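Local coordinates for DotI (PDB 3WZ4), which is part of an inner-membrane complex essential for type IVB secretion in Legionella pneumophila, though the molecular role of its periplasmic domain is not settled, at residues A17-F22 against M94-T99; W45-G50 against I131-V136; K64-S69 against V98-A103; N85-W90 against T118-L123; W90-P95 against V113-T118. All coordinates share one frame; numbering follows the deposited sequence.

Interaction 1 (A17-F22 against M94-T99); sequences AAIAAF and MPILVT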
# COMPACT_ATOMS: atom_id res chain seq x y z
N ALA A 17 3.76 4.17 0.81
CA ALA A 17 3.45 2.77 0.57
C ALA A 17 2.12 2.59 -0.14
O ALA A 17 1.99 1.77 -1.05
CB ALA A 17 3.47 1.98 1.89
N ALA A 18 1.12 3.37 0.28
CA ALA A 18 -0.21 3.31 -0.31
C ALA A 18 -0.17 3.71 -1.78
O ALA A 18 -0.72 3.02 -2.63
CB ALA A 18 -1.18 4.20 0.47
N ILE A 19 0.51 4.82 -2.07
CA ILE A 19 0.62 5.30 -3.44
C ILE A 19 1.41 4.33 -4.31
O ILE A 19 1.03 4.04 -5.45
CB ILE A 19 1.29 6.69 -3.49
CG1 ILE A 19 0.48 7.70 -2.68
CG2 ILE A 19 1.43 7.16 -4.94
CD1 ILE A 19 -0.94 7.89 -3.17
N ALA A 20 2.51 3.81 -3.77
CA ALA A 20 3.35 2.87 -4.51
C ALA A 20 2.55 1.65 -4.96
O ALA A 20 2.75 1.14 -6.06
CB ALA A 20 4.53 2.44 -3.65
N ALA A 21 1.64 1.18 -4.11
CA ALA A 21 0.83 0.02 -4.43
C ALA A 21 -0.08 0.25 -5.64
O ALA A 21 -0.50 -0.70 -6.29
CB ALA A 21 -0.00 -0.39 -3.22
N PHE A 22 -0.37 1.51 -5.94
CA PHE A 22 -1.23 1.83 -7.08
C PHE A 22 -0.46 2.59 -8.16
O PHE A 22 -1.03 3.42 -8.87
CB PHE A 22 -2.45 2.62 -6.62
CG PHE A 22 -3.43 1.81 -5.83
CD1 PHE A 22 -4.41 1.07 -6.46
CD2 PHE A 22 -3.35 1.76 -4.44
CE1 PHE A 22 -5.31 0.31 -5.74
CE2 PHE A 22 -4.25 1.01 -3.71
CZ PHE A 22 -5.23 0.28 -4.36
N MSE A 94 -6.02 6.31 4.79
CA MSE A 94 -5.88 7.40 3.83
C MSE A 94 -6.73 7.15 2.59
O MSE A 94 -6.70 6.06 2.02
CB MSE A 94 -4.41 7.58 3.42
CG MSE A 94 -4.13 8.89 2.70
SE MSE A 94 -2.26 9.10 2.15
CE MSE A 94 -2.24 7.78 0.72
N PRO A 95 -7.51 8.16 2.19
CA PRO A 95 -8.31 8.08 0.96
C PRO A 95 -7.46 8.45 -0.26
O PRO A 95 -6.60 9.33 -0.16
CB PRO A 95 -9.39 9.13 1.19
CG PRO A 95 -8.71 10.17 2.01
CD PRO A 95 -7.73 9.43 2.90
N ILE A 96 -7.70 7.80 -1.39
CA ILE A 96 -6.93 8.06 -2.59
C ILE A 96 -7.80 8.08 -3.83
O ILE A 96 -8.91 7.55 -3.84
CB ILE A 96 -5.82 7.00 -2.79
CG1 ILE A 96 -6.44 5.61 -3.01
CG2 ILE A 96 -4.86 6.98 -1.62
CD1 ILE A 96 -5.42 4.51 -3.21
N LEU A 97 -7.29 8.71 -4.89
CA LEU A 97 -7.94 8.67 -6.19
C LEU A 97 -7.08 7.87 -7.16
O LEU A 97 -6.00 8.31 -7.55
CB LEU A 97 -8.16 10.08 -6.74
CG LEU A 97 -8.86 10.14 -8.10
CD1 LEU A 97 -10.26 9.55 -8.00
CD2 LEU A 97 -8.89 11.56 -8.64
N VAL A 98 -7.55 6.68 -7.54
CA VAL A 98 -6.79 5.81 -8.42
C VAL A 98 -7.22 6.02 -9.87
O VAL A 98 -8.41 6.16 -10.16
CB VAL A 98 -6.96 4.33 -8.04
CG1 VAL A 98 -6.09 3.45 -8.92
CG2 VAL A 98 -6.61 4.11 -6.57
N THR A 99 -6.25 6.04 -10.78
CA THR A 99 -6.52 6.23 -12.20
C THR A 99 -5.97 5.07 -13.04
O THR A 99 -4.77 4.80 -13.03
CB THR A 99 -5.92 7.55 -12.71
OG1 THR A 99 -6.53 8.65 -12.02
CG2 THR A 99 -6.17 7.71 -14.20

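Interaction 2 (W45-G50 against I131-V136); sequences WDQFLG and ISQFVV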
# COMPACT_ATOMS: atom_id res chain seq x y z
N TRP A 45 3.25 -9.28 3.65
CA TRP A 45 3.55 -9.59 2.25
C TRP A 45 2.67 -10.73 1.74
O TRP A 45 2.21 -10.70 0.61
CB TRP A 45 5.04 -9.94 2.10
CG TRP A 45 5.48 -10.21 0.69
CD1 TRP A 45 6.05 -11.35 0.21
CD2 TRP A 45 5.40 -9.31 -0.42
NE1 TRP A 45 6.32 -11.22 -1.13
CE2 TRP A 45 5.93 -9.98 -1.54
CE3 TRP A 45 4.93 -8.00 -0.58
CZ2 TRP A 45 6.01 -9.38 -2.80
CZ3 TRP A 45 5.00 -7.41 -1.83
CH2 TRP A 45 5.54 -8.11 -2.93
N ASP A 46 2.44 -11.73 2.59
CA ASP A 46 1.56 -12.83 2.23
C ASP A 46 0.13 -12.35 1.99
O ASP A 46 -0.51 -12.74 1.01
CB ASP A 46 1.56 -13.90 3.33
CG ASP A 46 2.87 -14.67 3.39
OD1 ASP A 46 3.62 -14.66 2.39
OD2 ASP A 46 3.15 -15.29 4.43
N GLN A 47 -0.36 -11.50 2.88
CA GLN A 47 -1.72 -10.98 2.78
C GLN A 47 -1.86 -10.06 1.57
O GLN A 47 -2.87 -10.10 0.85
CB GLN A 47 -2.11 -10.25 4.06
CG GLN A 47 -3.54 -9.73 4.09
CD GLN A 47 -3.65 -8.28 3.67
OE1 GLN A 47 -2.72 -7.49 3.88
NE2 GLN A 47 -4.78 -7.92 3.08
N PHE A 48 -0.85 -9.23 1.33
CA PHE A 48 -0.87 -8.32 0.19
C PHE A 48 -0.86 -9.10 -1.12
O PHE A 48 -1.59 -8.77 -2.05
CB PHE A 48 0.33 -7.37 0.26
CG PHE A 48 0.42 -6.42 -0.91
CD1 PHE A 48 -0.43 -5.33 -1.01
CD2 PHE A 48 1.36 -6.62 -1.91
CE1 PHE A 48 -0.34 -4.46 -2.08
CE2 PHE A 48 1.45 -5.76 -2.98
CZ PHE A 48 0.60 -4.67 -3.07
N LEU A 49 -0.03 -10.14 -1.19
CA LEU A 49 0.01 -11.00 -2.37
C LEU A 49 -1.33 -11.71 -2.58
O LEU A 49 -1.80 -11.83 -3.70
CB LEU A 49 1.14 -12.02 -2.27
CG LEU A 49 2.56 -11.50 -2.53
CD1 LEU A 49 3.58 -12.60 -2.33
CD2 LEU A 49 2.66 -10.92 -3.93
N GLY A 50 -1.92 -12.17 -1.48
CA GLY A 50 -3.21 -12.84 -1.54
C GLY A 50 -4.31 -11.92 -2.03
O GLY A 50 -5.20 -12.34 -2.79
N ILE A 131 4.30 -3.04 6.87
CA ILE A 131 2.85 -3.23 6.82
C ILE A 131 2.48 -4.68 7.06
O ILE A 131 2.97 -5.58 6.38
CB ILE A 131 2.29 -2.77 5.46
CG1 ILE A 131 2.51 -1.27 5.27
CG2 ILE A 131 0.81 -3.13 5.35
CD1 ILE A 131 2.26 -0.79 3.86
N SER A 132 1.61 -4.91 8.04
CA SER A 132 1.13 -6.26 8.36
C SER A 132 -0.23 -6.54 7.70
O SER A 132 -0.57 -7.69 7.44
CB SER A 132 1.03 -6.47 9.87
OG SER A 132 2.32 -6.65 10.43
N GLN A 133 -0.99 -5.49 7.45
CA GLN A 133 -2.27 -5.64 6.78
C GLN A 133 -2.54 -4.46 5.86
O GLN A 133 -2.34 -3.31 6.24
CB GLN A 133 -3.42 -5.80 7.78
CG GLN A 133 -4.75 -6.13 7.12
CD GLN A 133 -5.88 -6.30 8.12
OE1 GLN A 133 -6.09 -5.46 8.98
NE2 GLN A 133 -6.61 -7.41 7.99
N PHE A 134 -2.98 -4.77 4.65
CA PHE A 134 -3.26 -3.76 3.64
C PHE A 134 -4.69 -3.97 3.14
O PHE A 134 -4.98 -4.95 2.46
CB PHE A 134 -2.27 -3.92 2.48
CG PHE A 134 -2.21 -2.74 1.56
CD1 PHE A 134 -3.11 -2.60 0.52
CD2 PHE A 134 -1.24 -1.76 1.73
CE1 PHE A 134 -3.06 -1.52 -0.34
CE2 PHE A 134 -1.18 -0.67 0.87
CZ PHE A 134 -2.08 -0.55 -0.16
N VAL A 135 -5.58 -3.05 3.50
CA VAL A 135 -6.98 -3.19 3.13
C VAL A 135 -7.46 -2.02 2.27
O VAL A 135 -7.25 -0.86 2.62
CB VAL A 135 -7.88 -3.33 4.37
CG1 VAL A 135 -9.34 -3.34 3.96
CG2 VAL A 135 -7.52 -4.59 5.14
N VAL A 136 -8.09 -2.35 1.15
CA VAL A 136 -8.62 -1.34 0.25
C VAL A 136 -10.14 -1.42 0.20
O VAL A 136 -10.72 -2.51 0.19
CB VAL A 136 -8.07 -1.52 -1.18
CG1 VAL A 136 -8.68 -0.48 -2.12
CG2 VAL A 136 -6.55 -1.42 -1.18

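Interaction 3 (K64-S69 against V98-A103); sequences KKLVVS and VTYQSA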
# COMPACT_ATOMS: atom_id res chain seq x y z
N LYS A 64 -5.99 -4.82 -20.90
CA LYS A 64 -6.28 -3.53 -21.52
C LYS A 64 -5.03 -2.66 -21.61
O LYS A 64 -5.09 -1.52 -22.07
CB LYS A 64 -7.38 -2.81 -20.74
CG LYS A 64 -8.70 -3.56 -20.71
CD LYS A 64 -9.74 -2.82 -19.88
CE LYS A 64 -11.05 -3.58 -19.84
NZ LYS A 64 -12.08 -2.86 -19.04
N LYS A 65 -3.90 -3.21 -21.17
CA LYS A 65 -2.62 -2.51 -21.25
C LYS A 65 -2.71 -1.09 -20.70
O LYS A 65 -2.55 -0.11 -21.43
CB LYS A 65 -2.09 -2.51 -22.68
CG LYS A 65 -1.94 -3.91 -23.25
CD LYS A 65 -1.17 -3.91 -24.56
CE LYS A 65 -0.84 -5.34 -24.98
NZ LYS A 65 0.03 -5.38 -26.19
N LEU A 66 -2.97 -0.99 -19.40
CA LEU A 66 -3.18 0.30 -18.75
C LEU A 66 -1.97 0.75 -17.94
O LEU A 66 -1.06 -0.03 -17.66
CB LEU A 66 -4.39 0.22 -17.82
CG LEU A 66 -5.67 -0.37 -18.41
CD1 LEU A 66 -6.66 -0.66 -17.30
CD2 LEU A 66 -6.27 0.56 -19.46
N VAL A 67 -1.99 2.02 -17.56
CA VAL A 67 -1.03 2.56 -16.61
C VAL A 67 -1.79 2.98 -15.37
O VAL A 67 -2.74 3.76 -15.46
CB VAL A 67 -0.28 3.77 -17.19
CG1 VAL A 67 0.57 4.43 -16.12
CG2 VAL A 67 0.57 3.36 -18.38
N VAL A 68 -1.39 2.46 -14.22
CA VAL A 68 -2.07 2.79 -12.97
C VAL A 68 -1.31 3.84 -12.18
O VAL A 68 -0.09 3.75 -12.02
CB VAL A 68 -2.27 1.54 -12.10
CG1 VAL A 68 -3.19 1.86 -10.93
CG2 VAL A 68 -2.84 0.41 -12.93
N SER A 69 -2.03 4.85 -11.69
CA SER A 69 -1.45 5.89 -10.86
C SER A 69 -2.43 6.25 -9.75
O SER A 69 -3.59 5.82 -9.77
CB SER A 69 -1.11 7.12 -11.69
OG SER A 69 -2.28 7.72 -12.23
N VAL A 98 -7.55 6.68 -7.54
CA VAL A 98 -6.79 5.81 -8.42
C VAL A 98 -7.22 6.02 -9.87
O VAL A 98 -8.41 6.16 -10.16
CB VAL A 98 -6.96 4.33 -8.04
CG1 VAL A 98 -6.09 3.45 -8.92
CG2 VAL A 98 -6.61 4.11 -6.57
N THR A 99 -6.25 6.04 -10.78
CA THR A 99 -6.52 6.23 -12.20
C THR A 99 -5.97 5.07 -13.04
O THR A 99 -4.77 4.80 -13.03
CB THR A 99 -5.92 7.55 -12.71
OG1 THR A 99 -6.53 8.65 -12.02
CG2 THR A 99 -6.17 7.71 -14.20
N TYR A 100 -6.86 4.40 -13.77
CA TYR A 100 -6.48 3.39 -14.74
C TYR A 100 -6.71 3.96 -16.14
O TYR A 100 -7.84 4.30 -16.48
CB TYR A 100 -7.34 2.14 -14.57
CG TYR A 100 -7.23 1.46 -13.22
CD1 TYR A 100 -7.94 1.93 -12.12
CD2 TYR A 100 -6.41 0.35 -13.05
CE1 TYR A 100 -7.85 1.31 -10.89
CE2 TYR A 100 -6.31 -0.28 -11.81
CZ TYR A 100 -7.03 0.21 -10.74
OH TYR A 100 -6.93 -0.41 -9.51
N GLN A 101 -5.66 4.07 -16.94
CA GLN A 101 -5.83 4.71 -18.24
C GLN A 101 -4.95 4.18 -19.36
O GLN A 101 -3.93 3.53 -19.13
CB GLN A 101 -5.66 6.23 -18.13
CG GLN A 101 -4.23 6.67 -17.91
CD GLN A 101 -4.11 8.17 -17.73
OE1 GLN A 101 -4.34 8.94 -18.66
NE2 GLN A 101 -3.76 8.59 -16.52
N SER A 102 -5.37 4.48 -20.59
CA SER A 102 -4.63 4.15 -21.80
C SER A 102 -5.10 5.10 -22.90
O SER A 102 -5.81 6.07 -22.62
CB SER A 102 -4.91 2.71 -22.22
OG SER A 102 -6.26 2.54 -22.59
N ALA A 103 -4.70 4.82 -24.13
CA ALA A 103 -5.14 5.64 -25.26
C ALA A 103 -6.66 5.58 -25.41
O ALA A 103 -7.29 6.56 -25.81
CB ALA A 103 -4.46 5.19 -26.54
O HOH W 1 -7.06 0.04 -23.23
O HOH W 2 -1.47 2.48 -21.27
O HOH W 3 -3.02 6.36 -14.54

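Interaction 4 (N85-W90 against T118-L123); sequences NGRYSW and TRVSTL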
# COMPACT_ATOMS: atom_id res chain seq x y z
N ASN A 85 0.72 -7.72 20.20
CA ASN A 85 1.59 -8.89 20.23
C ASN A 85 3.06 -8.54 20.44
O ASN A 85 3.94 -9.05 19.74
CB ASN A 85 1.41 -9.73 18.97
CG ASN A 85 0.03 -10.36 18.88
OD1 ASN A 85 -0.53 -10.79 19.89
ND2 ASN A 85 -0.52 -10.41 17.67
N GLY A 86 3.32 -7.65 21.39
CA GLY A 86 4.68 -7.30 21.77
C GLY A 86 5.35 -6.28 20.87
O GLY A 86 6.53 -5.97 21.07
N ARG A 87 4.62 -5.76 19.90
CA ARG A 87 5.20 -4.79 18.97
C ARG A 87 4.32 -3.55 18.81
O ARG A 87 3.12 -3.65 18.56
CB ARG A 87 5.45 -5.45 17.61
CG ARG A 87 6.27 -6.72 17.70
CD ARG A 87 6.71 -7.22 16.33
NE ARG A 87 5.58 -7.43 15.43
CZ ARG A 87 5.62 -8.21 14.36
NH1 ARG A 87 6.73 -8.88 14.06
NH2 ARG A 87 4.55 -8.34 13.58
N TYR A 88 4.93 -2.38 18.97
CA TYR A 88 4.19 -1.13 18.84
C TYR A 88 3.65 -1.01 17.42
O TYR A 88 4.36 -1.31 16.45
CB TYR A 88 5.06 0.08 19.18
CG TYR A 88 4.25 1.27 19.64
CD1 TYR A 88 3.74 2.19 18.73
CD2 TYR A 88 3.98 1.47 20.99
CE1 TYR A 88 2.99 3.27 19.15
CE2 TYR A 88 3.24 2.56 21.41
CZ TYR A 88 2.75 3.45 20.49
OH TYR A 88 2.01 4.52 20.91
N SER A 89 2.40 -0.57 17.29
CA SER A 89 1.73 -0.57 16.00
C SER A 89 0.90 0.69 15.75
O SER A 89 0.56 1.42 16.68
CB SER A 89 0.85 -1.81 15.87
OG SER A 89 1.61 -2.99 16.06
N TRP A 90 0.57 0.91 14.49
CA TRP A 90 -0.23 2.05 14.07
C TRP A 90 -1.25 1.60 13.04
O TRP A 90 -0.90 0.95 12.06
CB TRP A 90 0.64 3.12 13.40
CG TRP A 90 1.66 3.77 14.27
CD1 TRP A 90 1.53 4.96 14.94
CD2 TRP A 90 2.97 3.29 14.56
NE1 TRP A 90 2.68 5.24 15.62
CE2 TRP A 90 3.58 4.23 15.41
CE3 TRP A 90 3.69 2.15 14.18
CZ2 TRP A 90 4.88 4.07 15.89
CZ3 TRP A 90 4.98 1.99 14.66
CH2 TRP A 90 5.56 2.94 15.51
N THR A 118 3.49 -2.12 11.85
CA THR A 118 4.14 -2.58 13.07
C THR A 118 5.65 -2.41 13.04
O THR A 118 6.28 -2.51 11.98
CB THR A 118 3.82 -4.06 13.35
OG1 THR A 118 4.39 -4.88 12.33
CG2 THR A 118 2.31 -4.28 13.37
N ARG A 119 6.24 -2.15 14.20
CA ARG A 119 7.68 -2.09 14.33
C ARG A 119 8.27 -3.48 14.13
O ARG A 119 7.78 -4.46 14.68
CB ARG A 119 8.07 -1.57 15.72
CG ARG A 119 7.57 -0.18 16.02
CD ARG A 119 8.73 0.77 16.24
NE ARG A 119 9.73 0.20 17.14
CZ ARG A 119 10.85 0.82 17.49
NH1 ARG A 119 11.12 2.03 17.01
NH2 ARG A 119 11.70 0.23 18.32
N VAL A 120 9.33 -3.55 13.33
CA VAL A 120 10.04 -4.80 13.11
C VAL A 120 11.54 -4.57 13.28
O VAL A 120 11.97 -3.44 13.52
CB VAL A 120 9.76 -5.40 11.72
CG1 VAL A 120 8.31 -5.84 11.61
CG2 VAL A 120 10.11 -4.39 10.62
N SER A 121 12.32 -5.63 13.15
CA SER A 121 13.77 -5.53 13.31
C SER A 121 14.42 -4.84 12.13
O SER A 121 14.16 -5.18 10.97
CB SER A 121 14.37 -6.93 13.50
OG SER A 121 15.79 -6.87 13.51
N THR A 122 15.28 -3.86 12.41
CA THR A 122 16.00 -3.15 11.36
C THR A 122 17.00 -4.06 10.65
O THR A 122 17.52 -3.72 9.59
CB THR A 122 16.75 -1.91 11.91
OG1 THR A 122 17.34 -2.23 13.18
CG2 THR A 122 15.80 -0.74 12.09
N LEU A 123 17.25 -5.23 11.24
CA LEU A 123 18.16 -6.20 10.66
C LEU A 123 17.65 -6.72 9.32
O LEU A 123 18.44 -7.10 8.45
CB LEU A 123 18.38 -7.38 11.61
CG LEU A 123 18.91 -7.06 13.01
CD1 LEU A 123 19.01 -8.34 13.84
CD2 LEU A 123 20.26 -6.36 12.93

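Interaction 5 (W90-P95 against V113-T118); sequences WRVQMP and VTMLIT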
# COMPACT_ATOMS: atom_id res chain seq x y z
N TRP A 90 0.57 0.91 14.49
CA TRP A 90 -0.23 2.05 14.07
C TRP A 90 -1.25 1.60 13.04
O TRP A 90 -0.90 0.95 12.06
CB TRP A 90 0.64 3.12 13.40
CG TRP A 90 1.66 3.77 14.27
CD1 TRP A 90 1.53 4.96 14.94
CD2 TRP A 90 2.97 3.29 14.56
NE1 TRP A 90 2.68 5.24 15.62
CE2 TRP A 90 3.58 4.23 15.41
CE3 TRP A 90 3.69 2.15 14.18
CZ2 TRP A 90 4.88 4.07 15.89
CZ3 TRP A 90 4.98 1.99 14.66
CH2 TRP A 90 5.56 2.94 15.51
N ARG A 91 -2.52 1.95 13.26
CA ARG A 91 -3.53 1.72 12.24
C ARG A 91 -3.74 3.02 11.47
O ARG A 91 -4.29 3.99 12.01
CB ARG A 91 -4.83 1.21 12.86
CG ARG A 91 -5.62 0.29 11.93
CD ARG A 91 -6.81 -0.35 12.62
NE ARG A 91 -6.42 -1.25 13.71
CZ ARG A 91 -6.13 -2.53 13.55
NH1 ARG A 91 -6.17 -3.09 12.35
NH2 ARG A 91 -5.78 -3.27 14.60
N VAL A 92 -3.29 3.04 10.23
CA VAL A 92 -3.31 4.25 9.41
C VAL A 92 -4.29 4.17 8.24
O VAL A 92 -4.34 3.17 7.53
CB VAL A 92 -1.91 4.57 8.85
CG1 VAL A 92 -1.98 5.69 7.83
CG2 VAL A 92 -0.96 4.93 9.99
N GLN A 93 -5.05 5.24 8.04
CA GLN A 93 -6.05 5.28 6.98
C GLN A 93 -5.86 6.50 6.09
O GLN A 93 -5.57 7.60 6.58
CB GLN A 93 -7.45 5.29 7.59
CG GLN A 93 -8.56 5.21 6.56
CD GLN A 93 -9.92 5.03 7.20
OE1 GLN A 93 -10.32 3.91 7.53
NE2 GLN A 93 -10.64 6.13 7.40
N MSE A 94 -6.02 6.31 4.79
CA MSE A 94 -5.88 7.40 3.83
C MSE A 94 -6.73 7.15 2.59
O MSE A 94 -6.70 6.06 2.02
CB MSE A 94 -4.41 7.58 3.42
CG MSE A 94 -4.13 8.89 2.70
SE MSE A 94 -2.26 9.10 2.15
CE MSE A 94 -2.24 7.78 0.72
N PRO A 95 -7.51 8.16 2.19
CA PRO A 95 -8.31 8.08 0.96
C PRO A 95 -7.46 8.45 -0.26
O PRO A 95 -6.60 9.33 -0.16
CB PRO A 95 -9.39 9.13 1.19
CG PRO A 95 -8.71 10.17 2.01
CD PRO A 95 -7.73 9.43 2.90
N VAL A 113 -7.60 3.44 1.79
CA VAL A 113 -6.62 2.43 2.18
C VAL A 113 -6.47 2.40 3.70
O VAL A 113 -6.30 3.45 4.33
CB VAL A 113 -5.25 2.69 1.54
CG1 VAL A 113 -4.25 1.64 1.97
CG2 VAL A 113 -5.36 2.72 0.02
N THR A 114 -6.55 1.21 4.28
CA THR A 114 -6.34 1.07 5.71
C THR A 114 -5.19 0.09 5.95
O THR A 114 -5.22 -1.04 5.47
CB THR A 114 -7.61 0.59 6.43
OG1 THR A 114 -8.73 1.37 5.99
CG2 THR A 114 -7.46 0.75 7.94
N MSE A 115 -4.19 0.55 6.69
CA MSE A 115 -2.99 -0.24 6.92
C MSE A 115 -2.73 -0.46 8.40
O MSE A 115 -2.88 0.45 9.22
CB MSE A 115 -1.78 0.45 6.28
CG MSE A 115 -1.82 0.56 4.77
SE MSE A 115 -0.54 1.87 4.07
CE MSE A 115 -1.54 3.51 4.43
N LEU A 116 -2.33 -1.68 8.74
CA LEU A 116 -1.78 -1.94 10.06
C LEU A 116 -0.26 -1.94 9.94
O LEU A 116 0.30 -2.75 9.21
CB LEU A 116 -2.29 -3.27 10.62
CG LEU A 116 -1.70 -3.69 11.98
CD1 LEU A 116 -2.06 -2.68 13.06
CD2 LEU A 116 -2.17 -5.08 12.37
N ILE A 117 0.38 -1.02 10.63
CA ILE A 117 1.83 -0.90 10.56
C ILE A 117 2.46 -1.28 11.90
O ILE A 117 2.01 -0.83 12.95
CB ILE A 117 2.25 0.54 10.17
CG1 ILE A 117 1.76 0.85 8.76
CG2 ILE A 117 3.75 0.72 10.29
CD1 ILE A 117 2.10 2.25 8.29
N THR A 118 3.49 -2.12 11.85
CA THR A 118 4.14 -2.58 13.07
C THR A 118 5.65 -2.41 13.04
O THR A 118 6.28 -2.51 11.98
CB THR A 118 3.82 -4.06 13.35
OG1 THR A 118 4.39 -4.88 12.33
CG2 THR A 118 2.31 -4.28 13.37

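Interaction 1 (A17-F22 against M94-T99)
Ala18 and Ile19, near the C-terminal end of helix 7-21, and Phe22, which follows it, pack on Met94, Ile96 and Val98 of strand 87-101 in a buried, wholly apolar helix-on-sheet contact. A helix laid against one face of a curved antiparallel sheet is the core of the NTF2-like fold, in keeping with the family of this periplasmic domain. The axes of the two segments come within 10.2 Å, and every second residue of the strand presents its side chain to the helix. Met94, present as selenomethionine, makes the long reach: its chain runs out extended as far as SE and then bends at the last torsion (chi3 71°), which carries the terminal CE to 3.7 Å from Ala18 CB and 4.1 Å from Ile19 CD1. The end of Ile19 also touches the next inward-facing residue of the strand, its CD1 lying 4.3 Å from Ile96 CG2. Ala21 and Phe22 also touch strand 129-138, on Phe134 and Val136. Phe22, just past the helix, turns its ring to the sheet and receives two partners. Ile96 approaches obliquely, its CD1 3.7 Å from Phe22 CD2. The second partner, Val98, lies over one face of the Phe22 ring in a CH-pi contact, its CG2 4.1 Å from the centroid, 24° off the normal and shifted toward the rim near CD1.

Interaction 2 (W45-G50 against I131-V136)
Gln47 of helix 42-54 grips the backbone of Phe134 with both ends of its amide, and beside it the ring of Phe48 meets that of Phe134. Two hydrogen bonds form the tight part of the contact. Phe134 N donates a hydrogen bond to Gln47 OE1 at 2.8 Å, and Gln47 NE2 donates one to Phe134 O at 3.0 Å, with the carbonyl oxygen almost in the amide plane although the donor stands above that carbonyl's plane. This pairing holds the amide against rotation. A sharp bend at chi2 (-96°) swings it across to the strand. Next to it, Phe48 turns an edge to the face of Phe134 in a T-shaped stack, centroids 5.4 Å apart and planes at 79°, with CD1 of Phe48 4.1 Å from CG of Phe134; Phe40 also stacks on Phe48. Toward solvent the contact thins: Gln133 directs its CB away from the helix and gives only its CA and CG to Gln47 OE1. Ser132 and Gln133 form a classic beta bulge opposite Leu116. A side-chain amide thus pairs with the outermost strand much as another strand would, fastening a helix to the edge of the curved sheet, consistent with the family's NTF2-like fold.

Interaction 3 (K64-S69 against V98-A103)
Val68 and Tyr100 lie side by side at the apolar centre, pointing the same way. CG1 of Val68 sits over one face of the Tyr100 ring, 4.2 Å from its centroid in a CH-pi contact, while Val68 CG2 comes to 3.6 Å from Tyr100 CD2. Leu66 extends this patch, its CD1 4.0 Å from Tyr100 CB, and Val61 of helix 57-63 packs on both Val68 and Tyr100. The backbones form the antiparallel hairpin of strands 67-84 and 87-101: Val68 and Tyr100 are a non-hydrogen-bonded pair, flanked by the hydrogen-bonded pairs Val67 with Gln101 and Ser69 with Thr99. Of their four bonds, Thr99 N to Ser69 O is 2.9 Å and nearly straight (174°), whereas Gln101 N to Val67 O stretches to 3.3 Å. On the face of Val67 and Ser69 a water joins Val67 O, Ser69 OG and Gln101 NE2. Farther out, where a Schellman motif with Lys65 as its C-prime residue ends the preceding helix, another water donates to Lys64 O at 2.8 Å and is hydrogen-bonded to Ser102 OG, which also takes up the backbone N of Ser104 and Glu105.

Interaction 4 (N85-W90 against T118-L123)
Trp90 and Arg119 meet edge-on: CG of Arg119 lies near the indole plane, 3.6 Å from Trp90 CZ3, with the guanidinium turned 54° against the ring. Bends at chi2 (-117°) and chi3 lead the guanidinium away from the ring, and NH1 is hydrogen-bonded to O of tag residue His3. A hydrogen bond from NE1 to Asp7 OD1 fixes the indole's other end, and Tyr88 CD1 rests over one face. These residues lie at the open end of the antiparallel hairpin of strands 87-101 and 106-119, where Arg119 N is hydrogen-bonded to Tyr88 O at 3.0 Å. Ser89 and Thr118 form the adjacent non-hydrogen-bonded pair, CA atoms 4.3 Å apart; Thr118 places OG1 between its backbone N and carbonyl carbon (chi1 66°), which turns CG2 to Ser89 OG at a tight 3.1 Å. Arg87 reaches across to segment 118-123, its CD 3.4 Å from Arg119 O and its guanidinium passing near Thr118 OG1 and Val120 CG1. Its NH2 makes a weak, long ion pair with Glu43.

Interaction 5 (W90-P95 against V113-T118)
Trp90 with Ile117, Val92 with Met115 and Met94 with Val113 are three hydrogen-bonded pairs of the antiparallel hairpin formed by strands 87-101 and 106-119, in the middle of the domain's curved sheet. Each pair has two backbone hydrogen bonds, all six short; Trp90 N to Ile117 O is 2.7 Å. The longest, Met94 N to Val113 O, is 2.9 Å. At the non-hydrogen-bonded pairs between them, Arg91 with Leu116 and Gln93 with Thr114, CA-H...O contacts run to carbonyls of the adjacent hydrogen-bonded pairs, as from Gln93 CA to Val113 O at 3.2 Å. On their face of the sheet Thr114 OG1 and Gln93 OE1 are at best weakly hydrogen-bonded, 3.4 Å apart. The opposite face is apolar and looks to helix 7-21, whose Ala14 packs on Val92 and Met115. There Ile117 CG2 comes to 4.1 Å from Trp90 CE3. Met115, a selenomethionine, keeps its chain extended through chi2 and turns at chi3 (-79°), which brings its CE to 4.1 Å from Val92 CG1.

How the interactions relate
Strand 87-101 runs through interactions 1, 3, 4 and 5, pairing with strand 67-84 in interaction 3 and with strand 106-119 in interactions 4 and 5. Interactions 1 and 5 form the core: they share Met94, and Val113 touches both Ile96 and Phe22. Interaction 1 relies on methyl groups and one ring, whereas interaction 5 adds a regular backbone ladder. Interactions 3 and 4 lie on opposite sides of the centre, about 35 Å apart between centres, and there waters or arginines accompany the strand pairing. Interaction 2, whose residues are more exposed, fixes a second helix to strand 129-138 through an amide, and meets interaction 1 where Ala21 packs on Phe134.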